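Local atomic coordinates of Lmo0305 protein (Listeria monocytogenes, PDB entry 3PJ0), a protein that is of unknown function but belongs to the beta-eliminating lyase family, whose members share the fold of the pyridoxal-phosphate-dependent aminotransferases. Residues A[98-103]-A[140-145]; A[146-151]-A[289-294]; A[152-157]-A[185-190]; A[177-182]-A[201-206]; A[266-271]-A[285-290]. All coordinates share one frame; numbering follows the deposited sequence.

Contact 1: residues A[98-103]-A[140-145]; sequences SHLEIH and SVLIEL
Leu100 and Leu142 form the apolar side of this contact, with CD2 of Leu100 lying 3.8 Å from CD1 of Leu142. Leu142 starts toward the helix, and its CG, anti to the backbone N (chi1 174°), carries the fork of the side chain there. CD1 goes to Leu100, while CD2 meets Ser98 OG at 3.9 Å. Leu100 starts off past the strand; with CG beside its own backbone N (chi1 -70°), its CD2 swings back onto Leu142.

The polar side is bridged by water. Glu144 is extended beyond CG and carries OE1 toward the first turn of the helix, yet OE1 stays 4.1 Å from His99 N, too far for a direct bond. One water fills the step: it donates to Glu144 OE1 at 2.6 Å and accepts from His99 N at 3.0 Å, so a backbone N-H of the first helical turn is satisfied. The other oxygen, OE2, takes Arg148 N. Ser98 is the N-cap, its OG accepting a weak, bent bond from Leu100 N (3.3 Å, 146°). The ring of His99 has His103 CB over the centre of one face, and its ND1 is bonded to Glu104.

Strand 140-144 lies inside the seven-stranded mixed sheet between strands 91-94 and 173-178. Helix 99-102 sits on the face that bears Leu142 and Glu144, and Asp177 on the neighbouring strand binds N1 of the pyridoxal-phosphate-modified lysine at position 208, an arrangement consistent with the large domain of fold-type I pyridoxal-phosphate proteins.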
# COMPACT_ATOMS: atom_id res chain seq x y z
N SER A 98 6.68 19.10 10.06
CA SER A 98 6.43 17.66 10.18
C SER A 98 5.92 17.12 8.84
O SER A 98 5.28 17.83 8.07
CB SER A 98 5.41 17.34 11.25
OG SER A 98 5.06 15.96 11.21
N HIS A 99 6.21 15.85 8.58
CA HIS A 99 5.83 15.26 7.31
C HIS A 99 4.30 15.28 7.21
O HIS A 99 3.75 15.45 6.12
CB HIS A 99 6.39 13.83 7.22
CG HIS A 99 6.28 13.20 5.87
ND1 HIS A 99 5.16 12.50 5.46
CD2 HIS A 99 7.18 13.08 4.86
CE1 HIS A 99 5.37 12.00 4.25
NE2 HIS A 99 6.58 12.33 3.87
N LEU A 100 3.64 15.11 8.35
CA LEU A 100 2.19 15.14 8.41
C LEU A 100 1.59 16.50 7.99
O LEU A 100 0.53 16.58 7.40
CB LEU A 100 1.71 14.82 9.84
CG LEU A 100 1.82 13.41 10.49
CD1 LEU A 100 0.76 12.51 9.97
CD2 LEU A 100 3.25 12.75 10.46
N GLU A 101 2.32 17.57 8.30
CA GLU A 101 1.82 18.90 8.04
C GLU A 101 2.00 19.35 6.60
O GLU A 101 1.14 20.04 6.06
CB GLU A 101 2.54 19.89 8.95
CG GLU A 101 2.03 21.30 8.90
CD GLU A 101 0.62 21.45 9.47
OE1 GLU A 101 0.11 20.50 10.12
OE2 GLU A 101 0.04 22.55 9.28
N ILE A 102 3.12 18.94 5.99
CA ILE A 102 3.46 19.45 4.65
C ILE A 102 3.58 18.47 3.48
O ILE A 102 3.53 18.92 2.32
CB ILE A 102 4.77 20.30 4.71
CG1 ILE A 102 5.98 19.45 5.03
CG2 ILE A 102 4.62 21.45 5.77
CD1 ILE A 102 7.31 20.22 4.97
N HIS A 103 3.74 17.17 3.73
CA HIS A 103 3.97 16.23 2.65
C HIS A 103 2.90 15.16 2.43
O HIS A 103 3.12 14.25 1.63
CB HIS A 103 5.32 15.52 2.80
CG HIS A 103 6.52 16.42 2.73
ND1 HIS A 103 6.79 17.23 1.65
CD2 HIS A 103 7.56 16.58 3.58
CE1 HIS A 103 7.92 17.86 1.85
NE2 HIS A 103 8.41 17.50 3.03
N SER A 140 -1.31 14.12 21.98
CA SER A 140 0.05 13.70 21.73
C SER A 140 0.94 14.80 21.14
O SER A 140 0.46 15.82 20.59
CB SER A 140 0.07 12.50 20.77
OG SER A 140 -0.27 12.94 19.49
N VAL A 141 2.23 14.56 21.31
CA VAL A 141 3.29 15.34 20.70
C VAL A 141 4.02 14.33 19.83
O VAL A 141 4.24 13.17 20.23
CB VAL A 141 4.25 15.94 21.77
CG1 VAL A 141 5.53 16.50 21.15
CG2 VAL A 141 3.54 17.03 22.55
N LEU A 142 4.40 14.78 18.65
CA LEU A 142 5.15 13.96 17.70
C LEU A 142 6.50 14.60 17.56
O LEU A 142 6.59 15.82 17.39
CB LEU A 142 4.43 13.88 16.36
CG LEU A 142 5.14 13.17 15.18
CD1 LEU A 142 4.07 12.69 14.16
CD2 LEU A 142 6.20 14.03 14.46
N ILE A 143 7.56 13.79 17.65
CA ILE A 143 8.95 14.23 17.51
C ILE A 143 9.58 13.48 16.34
O ILE A 143 9.44 12.27 16.21
CB ILE A 143 9.76 13.90 18.80
CG1 ILE A 143 9.11 14.50 20.04
CG2 ILE A 143 11.22 14.24 18.63
CD1 ILE A 143 8.99 16.03 20.05
N GLU A 144 10.29 14.20 15.48
CA GLU A 144 10.98 13.60 14.32
C GLU A 144 12.50 13.66 14.58
O GLU A 144 13.06 14.75 14.69
CB GLU A 144 10.62 14.38 13.05
CG GLU A 144 11.21 13.81 11.78
CD GLU A 144 11.03 14.72 10.56
OE1 GLU A 144 9.91 15.25 10.33
OE2 GLU A 144 12.03 14.88 9.85
N LEU A 145 13.13 12.48 14.72
CA LEU A 145 14.57 12.38 14.99
C LEU A 145 15.25 11.78 13.75
O LEU A 145 14.99 10.64 13.39
CB LEU A 145 14.86 11.47 16.19
CG LEU A 145 14.22 11.81 17.52
CD1 LEU A 145 14.46 10.74 18.58
CD2 LEU A 145 14.72 13.17 18.02
O HOH W 1 7.49 14.41 10.91

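Contact 2: residues A[146-151]-A[289-294]; sequences PQREIG and SNMFHV
The His293 ring takes Gly151 flat on one face: CA of Gly151 is 3.5 Å from the ring centroid and only 6° off its normal, a CH-pi contact with a backbone methylene. At the ring edge, close to its plane, Glu149 O is 3.6 Å from His293 CE1. Arg148 O approaches the same CE1 obliquely, at 3.4 Å, and makes no hydrogen bond with the ring. The second flat group, the guanidinium of Arg148, sends NH1 to Glu149 OE2 at 2.8 Å, meeting the carboxylate from above its plane in a salt bridge; OE2 is also hydrogen-bonded to His103 NE2.

Met291, a selenomethionine, packs on Arg148 and Gly151. Its CG sits between the backbone N and the carbonyl carbon (chi1 71°), and a bend at chi3 brings CE to 3.5 Å from Arg148 O. The Arg148 chain crosses it at about a right angle, its CG 3.8 Å from Met291 CE. Backbone to backbone, Phe292 CA points its hydrogen at Gly151 O (3.3 Å, 157° at the hydrogen).

The contact sets the loop between strand 140-144 and helix 157-170 against strand 291-296 of the four-stranded antiparallel sheet. Direct attraction between the segments thus rests on C-H contacts and packing, while the stronger polar link is indirect: Glu333 OE1 receives both Arg148 NE and His293 NE2, and would probably hold the two side chains in fixed relation.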
# COMPACT_ATOMS: atom_id res chain seq x y z
N PRO A 146 16.07 12.58 13.05
CA PRO A 146 16.38 13.98 13.23
C PRO A 146 15.36 14.79 12.47
O PRO A 146 14.56 14.19 11.75
CB PRO A 146 17.76 14.10 12.59
CG PRO A 146 17.69 13.18 11.46
CD PRO A 146 16.75 12.05 11.86
N GLN A 147 15.39 16.12 12.57
CA GLN A 147 14.42 16.97 11.88
C GLN A 147 14.95 17.23 10.48
O GLN A 147 15.76 18.14 10.26
CB GLN A 147 14.18 18.29 12.63
CG GLN A 147 12.96 19.03 12.12
CD GLN A 147 11.65 18.48 12.71
OE1 GLN A 147 11.48 18.46 13.92
NE2 GLN A 147 10.74 18.02 11.84
N ARG A 148 14.50 16.41 9.55
CA ARG A 148 15.03 16.44 8.19
C ARG A 148 14.94 17.77 7.44
O ARG A 148 15.89 18.16 6.77
CB ARG A 148 14.35 15.35 7.36
CG ARG A 148 14.79 15.27 5.90
CD ARG A 148 13.87 16.05 4.94
NE ARG A 148 14.22 15.70 3.57
CZ ARG A 148 13.43 15.74 2.49
NH1 ARG A 148 12.17 16.15 2.55
NH2 ARG A 148 13.92 15.34 1.31
N GLU A 149 13.81 18.46 7.54
CA GLU A 149 13.60 19.69 6.78
C GLU A 149 14.52 20.84 7.20
O GLU A 149 14.67 21.81 6.46
CB GLU A 149 12.14 20.14 6.83
CG GLU A 149 11.20 19.12 6.23
CD GLU A 149 11.22 19.02 4.71
OE1 GLU A 149 11.58 19.98 4.02
OE2 GLU A 149 10.81 17.95 4.21
N ILE A 150 15.15 20.72 8.37
CA ILE A 150 16.10 21.75 8.80
C ILE A 150 17.55 21.21 8.77
O ILE A 150 18.45 21.70 9.43
CB ILE A 150 15.70 22.43 10.14
CG1 ILE A 150 15.61 21.44 11.29
CG2 ILE A 150 14.37 23.14 9.99
CD1 ILE A 150 15.38 22.13 12.62
N GLY A 151 17.75 20.18 7.97
CA GLY A 151 19.07 19.63 7.74
C GLY A 151 19.42 18.39 8.50
O GLY A 151 20.54 17.92 8.39
N SER A 289 24.24 12.82 11.80
CA SER A 289 23.66 11.64 11.14
C SER A 289 24.31 11.56 9.74
O SER A 289 25.35 12.17 9.50
CB SER A 289 22.13 11.80 11.02
OG SER A 289 21.82 12.81 10.06
N ASN A 290 23.70 10.81 8.84
CA ASN A 290 24.26 10.66 7.50
C ASN A 290 23.86 11.80 6.56
O ASN A 290 24.26 11.81 5.40
CB ASN A 290 23.78 9.34 6.91
CG ASN A 290 22.33 9.33 6.65
OD1 ASN A 290 21.54 9.83 7.48
ND2 ASN A 290 21.93 8.80 5.48
N MSE A 291 23.09 12.76 7.06
CA MSE A 291 22.57 13.82 6.23
C MSE A 291 22.91 15.21 6.70
O MSE A 291 23.32 15.41 7.85
CB MSE A 291 21.05 13.71 6.13
CG MSE A 291 20.29 14.06 7.38
SE MSE A 291 18.38 14.34 7.07
CE MSE A 291 18.51 15.93 5.97
N PHE A 292 22.72 16.16 5.80
CA PHE A 292 22.92 17.57 6.08
C PHE A 292 22.46 18.34 4.84
O PHE A 292 22.19 17.75 3.80
CB PHE A 292 24.38 17.91 6.45
CG PHE A 292 25.39 17.50 5.43
CD1 PHE A 292 25.73 18.34 4.37
CD2 PHE A 292 26.02 16.25 5.51
CE1 PHE A 292 26.67 17.94 3.41
CE2 PHE A 292 26.94 15.86 4.56
CZ PHE A 292 27.27 16.69 3.51
N HIS A 293 22.32 19.65 5.00
CA HIS A 293 21.98 20.57 3.92
C HIS A 293 23.20 21.45 3.65
O HIS A 293 23.90 21.82 4.56
CB HIS A 293 20.79 21.41 4.34
CG HIS A 293 19.52 20.66 4.34
ND1 HIS A 293 18.30 21.24 4.63
CD2 HIS A 293 19.26 19.36 4.05
CE1 HIS A 293 17.36 20.31 4.54
NE2 HIS A 293 17.92 19.18 4.15
N VAL A 294 23.44 21.78 2.38
CA VAL A 294 24.58 22.62 1.95
C VAL A 294 23.99 23.93 1.43
O VAL A 294 23.11 23.92 0.58
CB VAL A 294 25.36 21.92 0.80
CG1 VAL A 294 26.52 22.76 0.29
CG2 VAL A 294 25.85 20.51 1.28

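Contact 3: residues A[152-157]-A[185-190]; sequences GQLPAF and TPFYQK
Tyr188 and Pro155 supply the one hydrogen bond across this contact. The phenol OH donates to Pro155 O at 2.7 Å, with a C=O...donor angle of 148° and the donor tilted somewhat from the carbonyl plane; seen from the tyrosine, the acceptor lies at the ring edge, in its plane. This anchors the far end of the ring to the loop and limits how it can turn.

Aromatic contacts come next. Phe157 directs its edge at the face of Tyr188 in a T-shaped pair, centroids 5.2 Å apart and planes at 77°, with CD1 placed over the centre of the tyrosine ring. The opposite face of Tyr188 is met, nearer its rim, by Leu154 CD1.

A CH-pi contact covers a face of Phe157. Lys190 has CG beside its backbone N (chi1 -63°) and bends at chi2, which lays its aliphatic chain across that face: CG stands 4.0 Å from the ring centroid, and CE reaches Phe157 CD2 at 3.8 Å.

Purely apolar packing completes the set. Leu154 and Phe187 slide past each other in opposite directions, CD1 of Leu154 lying 3.7 Å from Phe187 CD2, and the other methyl, CD2, is 4.1 Å from Tyr188 CZ.

Ala156 is the N-cap of helix 157-170, the helix of the right-handed beta-alpha-beta crossover from strand 140-144 to strand 173-178. Helix 185-188 therefore packs against the start of that crossover helix, with Ile195 of helix 192-196 touching both Phe157 and Tyr188, and Phe264 of helix 260-275 touching Phe187.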
# COMPACT_ATOMS: atom_id res chain seq x y z
N GLY A 152 18.47 17.84 9.25
CA GLY A 152 18.74 16.65 10.06
C GLY A 152 19.31 17.09 11.40
O GLY A 152 20.43 16.68 11.79
N GLN A 153 18.56 17.92 12.11
CA GLN A 153 19.02 18.37 13.44
C GLN A 153 18.42 17.53 14.58
O GLN A 153 17.29 16.99 14.47
CB GLN A 153 18.67 19.85 13.63
CG GLN A 153 19.33 20.84 12.66
CD GLN A 153 19.04 22.29 13.01
OE1 GLN A 153 19.09 22.70 14.20
NE2 GLN A 153 18.79 23.11 11.99
N LEU A 154 19.16 17.46 15.70
CA LEU A 154 18.75 16.71 16.88
C LEU A 154 18.92 17.48 18.16
O LEU A 154 19.90 18.19 18.33
CB LEU A 154 19.65 15.45 17.03
CG LEU A 154 19.46 14.31 16.02
CD1 LEU A 154 20.57 13.26 16.14
CD2 LEU A 154 18.07 13.67 16.25
N PRO A 155 17.97 17.33 19.09
CA PRO A 155 18.21 17.85 20.42
C PRO A 155 19.22 16.94 21.15
O PRO A 155 19.36 15.75 20.84
CB PRO A 155 16.85 17.75 21.08
CG PRO A 155 16.23 16.55 20.45
CD PRO A 155 16.67 16.65 19.00
N ALA A 156 19.91 17.51 22.13
CA ALA A 156 20.73 16.68 23.01
C ALA A 156 19.82 15.55 23.56
O ALA A 156 18.62 15.76 23.77
CB ALA A 156 21.27 17.52 24.14
N PHE A 157 20.40 14.37 23.80
CA PHE A 157 19.59 13.26 24.30
C PHE A 157 18.91 13.62 25.63
O PHE A 157 17.74 13.33 25.83
CB PHE A 157 20.39 11.95 24.41
CG PHE A 157 19.51 10.73 24.58
CD1 PHE A 157 18.88 10.17 23.48
CD2 PHE A 157 19.26 10.20 25.84
CE1 PHE A 157 18.04 9.07 23.63
CE2 PHE A 157 18.42 9.09 25.99
CZ PHE A 157 17.80 8.54 24.89
N THR A 185 21.54 6.53 15.70
CA THR A 185 22.11 5.79 16.84
C THR A 185 23.62 6.05 16.99
O THR A 185 24.10 6.17 18.11
CB THR A 185 21.75 4.30 16.83
OG1 THR A 185 22.38 3.63 15.74
CG2 THR A 185 20.25 4.11 16.74
N PRO A 186 24.37 6.19 15.87
CA PRO A 186 25.82 6.48 16.09
C PRO A 186 26.13 7.78 16.86
O PRO A 186 26.94 7.78 17.81
CB PRO A 186 26.39 6.53 14.66
CG PRO A 186 25.41 5.72 13.83
CD PRO A 186 24.05 5.97 14.45
N PHE A 187 25.43 8.86 16.52
CA PHE A 187 25.62 10.15 17.20
C PHE A 187 25.16 10.11 18.65
O PHE A 187 25.88 10.53 19.53
CB PHE A 187 24.90 11.30 16.48
CG PHE A 187 24.85 12.56 17.28
CD1 PHE A 187 25.97 13.37 17.36
CD2 PHE A 187 23.73 12.90 18.01
CE1 PHE A 187 25.94 14.54 18.15
CE2 PHE A 187 23.70 14.05 18.79
CZ PHE A 187 24.82 14.87 18.87
N TYR A 188 23.98 9.56 18.88
CA TYR A 188 23.50 9.47 20.25
C TYR A 188 24.24 8.44 21.12
O TYR A 188 24.23 8.55 22.33
CB TYR A 188 22.00 9.18 20.29
CG TYR A 188 21.07 10.36 20.15
CD1 TYR A 188 21.37 11.61 20.69
CD2 TYR A 188 19.82 10.19 19.58
CE1 TYR A 188 20.45 12.69 20.60
CE2 TYR A 188 18.89 11.24 19.50
CZ TYR A 188 19.20 12.47 20.03
OH TYR A 188 18.25 13.49 19.92
N GLN A 189 24.91 7.48 20.51
CA GLN A 189 25.56 6.40 21.26
C GLN A 189 24.49 5.69 22.16
O GLN A 189 24.72 5.33 23.33
CB GLN A 189 26.82 6.88 21.96
CG GLN A 189 27.95 7.14 20.96
CD GLN A 189 28.44 5.85 20.32
OE1 GLN A 189 28.96 4.97 21.03
NE2 GLN A 189 28.25 5.70 18.99
N LYS A 190 23.30 5.53 21.56
CA LYS A 190 22.13 4.86 22.16
C LYS A 190 21.60 3.84 21.17
O LYS A 190 21.64 4.08 19.97
CB LYS A 190 21.01 5.87 22.47
CG LYS A 190 21.38 6.93 23.52
CD LYS A 190 21.38 6.41 24.94
CE LYS A 190 21.92 7.44 25.90
NZ LYS A 190 21.66 7.07 27.33

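Contact 4: residues A[177-182]-A[201-206]; sequences DGARLW and SVYVSF
Asp177 and Tyr203 are brought side by side by their first torsions: the aspartate CG is anti to its backbone N (chi1 -180°), and the tyrosine is turned to chi1 144°, away from a staggered position. Both side chains then point the same way, with Asp177 OD1 at the ring edge, 3.3 Å from Tyr203 CE2, and the carboxylate steeply inclined to the ring. OD1 also accepts from Ala179 N at 3.2 Å, forming an Asx turn that fixes the carboxylate as the chain leaves the strand. The other oxygen, OD2, binds N1 of the pyridoxal-phosphate-modified lysine at position 208 and is steadied by Gln76 NE2.

An aspartate at the end of a parallel strand, facing the pyridine nitrogen, is a hallmark of fold-type I pyridoxal-phosphate proteins. Strands 173-178 and 201-205 run parallel here, with Asp177 bridged to Tyr203. The bond from Gly178 N to Tyr203 O is short at 2.8 Å but strongly bent and weak, as the strand is turning away.

In the turn from Gly178 to Leu181, Ala179 CB rests 3.6 Å from Tyr203 CE2. Val204 splits its methyls on the other face of the sheet: CG1 is 3.7 Å from Leu181 CD2, and CG2 is 3.7 Å from Trp182 CZ2, with valine and indole crossing at about a right angle. The indole NE1 donates to Ser205 O (3.1 Å, 156° at the hydrogen), the acceptor lying in the ring plane and the donor nearly in line with the carbonyl. Phe206 meets the same indole obliquely, CE1 being 4.0 Å from Trp182 CZ2, and packs edge-to-face with Phe53.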
# COMPACT_ATOMS: atom_id res chain seq x y z
N ASP A 177 8.46 9.89 15.07
CA ASP A 177 8.59 9.80 13.64
C ASP A 177 10.06 9.41 13.48
O ASP A 177 10.97 10.24 13.51
CB ASP A 177 8.24 11.11 12.88
CG ASP A 177 8.39 10.95 11.37
OD1 ASP A 177 9.17 10.07 10.94
OD2 ASP A 177 7.71 11.68 10.60
N GLY A 178 10.28 8.11 13.36
CA GLY A 178 11.58 7.53 13.24
C GLY A 178 11.89 7.08 11.83
O GLY A 178 12.57 6.06 11.63
N ALA A 179 11.41 7.84 10.84
CA ALA A 179 11.71 7.58 9.45
C ALA A 179 13.22 7.38 9.25
O ALA A 179 13.66 6.56 8.41
CB ALA A 179 11.22 8.74 8.57
N ARG A 180 14.01 8.16 9.99
CA ARG A 180 15.49 8.11 9.94
C ARG A 180 16.09 7.73 11.29
O ARG A 180 17.17 8.20 11.67
CB ARG A 180 16.04 9.45 9.45
CG ARG A 180 15.69 9.77 7.99
CD ARG A 180 16.02 11.21 7.56
NE ARG A 180 15.63 11.37 6.15
CZ ARG A 180 14.39 11.60 5.73
NH1 ARG A 180 13.37 11.75 6.59
NH2 ARG A 180 14.14 11.70 4.44
N LEU A 181 15.39 6.88 12.03
CA LEU A 181 15.92 6.45 13.33
C LEU A 181 17.27 5.73 13.28
O LEU A 181 18.16 5.97 14.11
CB LEU A 181 14.94 5.50 14.03
CG LEU A 181 15.41 4.92 15.38
CD1 LEU A 181 15.62 6.04 16.46
CD2 LEU A 181 14.37 3.89 15.83
N TRP A 182 17.42 4.82 12.34
CA TRP A 182 18.61 3.99 12.25
C TRP A 182 19.87 4.85 12.10
O TRP A 182 20.92 4.56 12.65
CB TRP A 182 18.51 3.02 11.07
CG TRP A 182 17.15 2.33 10.93
CD1 TRP A 182 16.28 2.50 9.89
CD2 TRP A 182 16.52 1.40 11.82
NE1 TRP A 182 15.16 1.71 10.06
CE2 TRP A 182 15.27 1.05 11.24
CE3 TRP A 182 16.87 0.84 13.05
CZ2 TRP A 182 14.37 0.16 11.87
CZ3 TRP A 182 15.99 -0.04 13.66
CH2 TRP A 182 14.75 -0.38 13.05
N SER A 201 4.79 5.29 21.12
CA SER A 201 4.71 4.60 19.84
C SER A 201 5.81 5.10 18.93
O SER A 201 6.36 6.19 19.12
CB SER A 201 3.32 4.75 19.20
OG SER A 201 2.96 6.13 19.04
N VAL A 202 6.15 4.30 17.93
CA VAL A 202 7.20 4.66 16.97
C VAL A 202 6.92 4.11 15.58
O VAL A 202 6.45 2.98 15.41
CB VAL A 202 8.58 4.18 17.45
CG1 VAL A 202 8.53 2.71 17.92
CG2 VAL A 202 9.69 4.42 16.35
N TYR A 203 7.29 4.91 14.60
CA TYR A 203 7.26 4.57 13.20
C TYR A 203 8.69 4.58 12.67
O TYR A 203 9.43 5.52 12.96
CB TYR A 203 6.43 5.60 12.42
CG TYR A 203 6.98 5.87 11.04
CD1 TYR A 203 7.02 4.86 10.07
CD2 TYR A 203 7.46 7.13 10.71
CE1 TYR A 203 7.59 5.09 8.82
CE2 TYR A 203 7.97 7.40 9.43
CZ TYR A 203 8.04 6.38 8.49
OH TYR A 203 8.57 6.64 7.23
N VAL A 204 9.06 3.52 11.96
CA VAL A 204 10.36 3.44 11.28
C VAL A 204 10.16 3.08 9.78
O VAL A 204 9.22 2.35 9.41
CB VAL A 204 11.36 2.44 11.97
CG1 VAL A 204 11.74 2.95 13.36
CG2 VAL A 204 10.80 1.02 12.02
N SER A 205 11.04 3.58 8.92
CA SER A 205 11.03 3.32 7.48
C SER A 205 12.11 2.33 7.06
O SER A 205 13.18 2.22 7.71
CB SER A 205 11.26 4.62 6.69
OG SER A 205 11.05 4.40 5.30
N PHE A 206 11.86 1.65 5.94
CA PHE A 206 12.87 0.77 5.35
C PHE A 206 13.33 1.24 3.96
O PHE A 206 14.06 0.52 3.28
CB PHE A 206 12.34 -0.67 5.35
CG PHE A 206 12.12 -1.16 6.72
CD1 PHE A 206 13.19 -1.62 7.48
CD2 PHE A 206 10.90 -0.99 7.33
CE1 PHE A 206 13.01 -2.01 8.79
CE2 PHE A 206 10.72 -1.36 8.64
CZ PHE A 206 11.78 -1.86 9.39

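Contact 5: residues A[266-271]-A[285-290]; sequences AAKGLA and EVPVSN
Ala271 and Pro287 make the tight end of this contact between helix 260-275 and the loop joining strand 280-283 to strand 291-296. The alanine CB sits 3.4 Å from Pro287 CD and 3.5 Å from Pro287 CG, both shorter than ordinary carbon-carbon packing, so the proline ring is pressed directly onto the helix surface. One turn earlier Ala267 plays the same part against backbone rather than side chain: its CB is 3.4 Å from Ser289 O and 3.5 Å from Asn290 O. Small side chains on this face let the loop come close, the CA atoms of Ala267 and Asn290 being 5.1 Å apart. Phe292, at the start of the following strand, touches both Ala267 and Pro287 and closes this side.

The outer side is looser. Lys268 runs past the proline rather than into it, with CG 3.8 Å from Pro287 O and CD 4.1 Å from Val286 CG1, and the two chains crossing at a slant. A bend at chi3 (-71°) leads the lysine end away from the loop, where NZ forms a salt bridge with Glu265 and the lysine makes a cation-pi contact with Phe264. Val286 is exposed here.

Between helix and loop the interaction is thus van der Waals packing, partly carbon on carbon and partly methyl and methylene groups on backbone carbonyl oxygens; Asn290 ND2 is bonded to Val336 O instead. Proline has no N-H to donate, consistent with a contact held by fit.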
# COMPACT_ATOMS: atom_id res chain seq x y z
N ALA A 266 31.32 9.37 7.28
CA ALA A 266 31.48 9.83 5.91
C ALA A 266 30.80 11.16 5.74
O ALA A 266 31.39 12.09 5.17
CB ALA A 266 30.90 8.81 4.93
N ALA A 267 29.56 11.27 6.23
CA ALA A 267 28.83 12.56 6.16
C ALA A 267 29.62 13.69 6.83
O ALA A 267 29.64 14.83 6.32
CB ALA A 267 27.43 12.43 6.79
N LYS A 268 30.22 13.41 7.98
CA LYS A 268 31.02 14.43 8.68
C LYS A 268 32.24 14.86 7.85
O LYS A 268 32.51 16.05 7.72
CB LYS A 268 31.45 13.94 10.06
CG LYS A 268 30.28 13.92 11.06
CD LYS A 268 30.76 13.62 12.47
CE LYS A 268 31.20 12.22 12.65
NZ LYS A 268 31.81 12.02 13.99
N GLY A 269 32.96 13.90 7.27
CA GLY A 269 34.11 14.19 6.41
C GLY A 269 33.68 15.06 5.22
O GLY A 269 34.35 16.05 4.90
N LEU A 270 32.57 14.70 4.58
CA LEU A 270 32.05 15.46 3.44
C LEU A 270 31.66 16.88 3.86
O LEU A 270 32.00 17.83 3.17
CB LEU A 270 30.86 14.73 2.81
CG LEU A 270 30.29 15.26 1.50
CD1 LEU A 270 31.40 15.44 0.47
CD2 LEU A 270 29.19 14.32 0.95
N ALA A 271 30.92 17.02 4.96
CA ALA A 271 30.52 18.34 5.45
C ALA A 271 31.74 19.21 5.70
O ALA A 271 31.75 20.40 5.35
CB ALA A 271 29.64 18.23 6.76
N GLU A 285 26.30 22.45 10.98
CA GLU A 285 27.71 22.60 10.58
C GLU A 285 28.46 21.27 10.68
O GLU A 285 29.25 20.92 9.78
CB GLU A 285 28.39 23.69 11.43
CG GLU A 285 29.90 23.84 11.17
CD GLU A 285 30.54 25.01 11.91
OE1 GLU A 285 29.82 25.88 12.48
OE2 GLU A 285 31.80 25.07 11.91
N VAL A 286 28.24 20.57 11.79
CA VAL A 286 28.73 19.21 11.96
C VAL A 286 27.51 18.26 11.97
O VAL A 286 26.66 18.34 12.87
CB VAL A 286 29.59 19.02 13.21
CG1 VAL A 286 30.00 17.52 13.32
CG2 VAL A 286 30.83 19.94 13.16
N PRO A 287 27.39 17.40 10.95
CA PRO A 287 26.27 16.47 10.87
C PRO A 287 26.17 15.62 12.13
O PRO A 287 27.18 15.31 12.74
CB PRO A 287 26.61 15.58 9.67
CG PRO A 287 27.42 16.46 8.79
CD PRO A 287 28.24 17.32 9.74
N VAL A 288 24.94 15.27 12.49
CA VAL A 288 24.67 14.41 13.61
C VAL A 288 24.06 13.10 13.10
O VAL A 288 23.49 12.35 13.86
CB VAL A 288 23.74 15.15 14.63
CG1 VAL A 288 24.46 16.40 15.18
CG2 VAL A 288 22.34 15.51 13.99
N SER A 289 24.24 12.82 11.80
CA SER A 289 23.66 11.64 11.14
C SER A 289 24.31 11.56 9.74
O SER A 289 25.35 12.17 9.50
CB SER A 289 22.13 11.80 11.02
OG SER A 289 21.82 12.81 10.06
N ASN A 290 23.70 10.81 8.84
CA ASN A 290 24.26 10.66 7.50
C ASN A 290 23.86 11.80 6.56
O ASN A 290 24.26 11.81 5.40
CB ASN A 290 23.78 9.34 6.91
CG ASN A 290 22.33 9.33 6.65
OD1 ASN A 290 21.54 9.83 7.48
ND2 ASN A 290 21.93 8.80 5.48

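Contacts 1 and 4 hold adjoining strands of the large sheet, 140-144 and 173-178, joined by a bond from Asp177 N to Ile143 O; both are buried, and contact 4 reaches the cofactor. Contact 3 is the surface member, dominated by aromatic rings. Contact 2 lies deep in the chain and links the loop after strand 140-144 to the antiparallel sheet; His103 of contact 1 bonds to its Glu149. Contact 5 shares Ser289 and Asn290 with contact 2, while its Val288 packs on Leu154 of contact 3. Between their segments, contact 4 has two direct hydrogen bonds, one weak, contact 3 has one, contact 1 is bridged by water, and contacts 2 and 5 rely on packing without any.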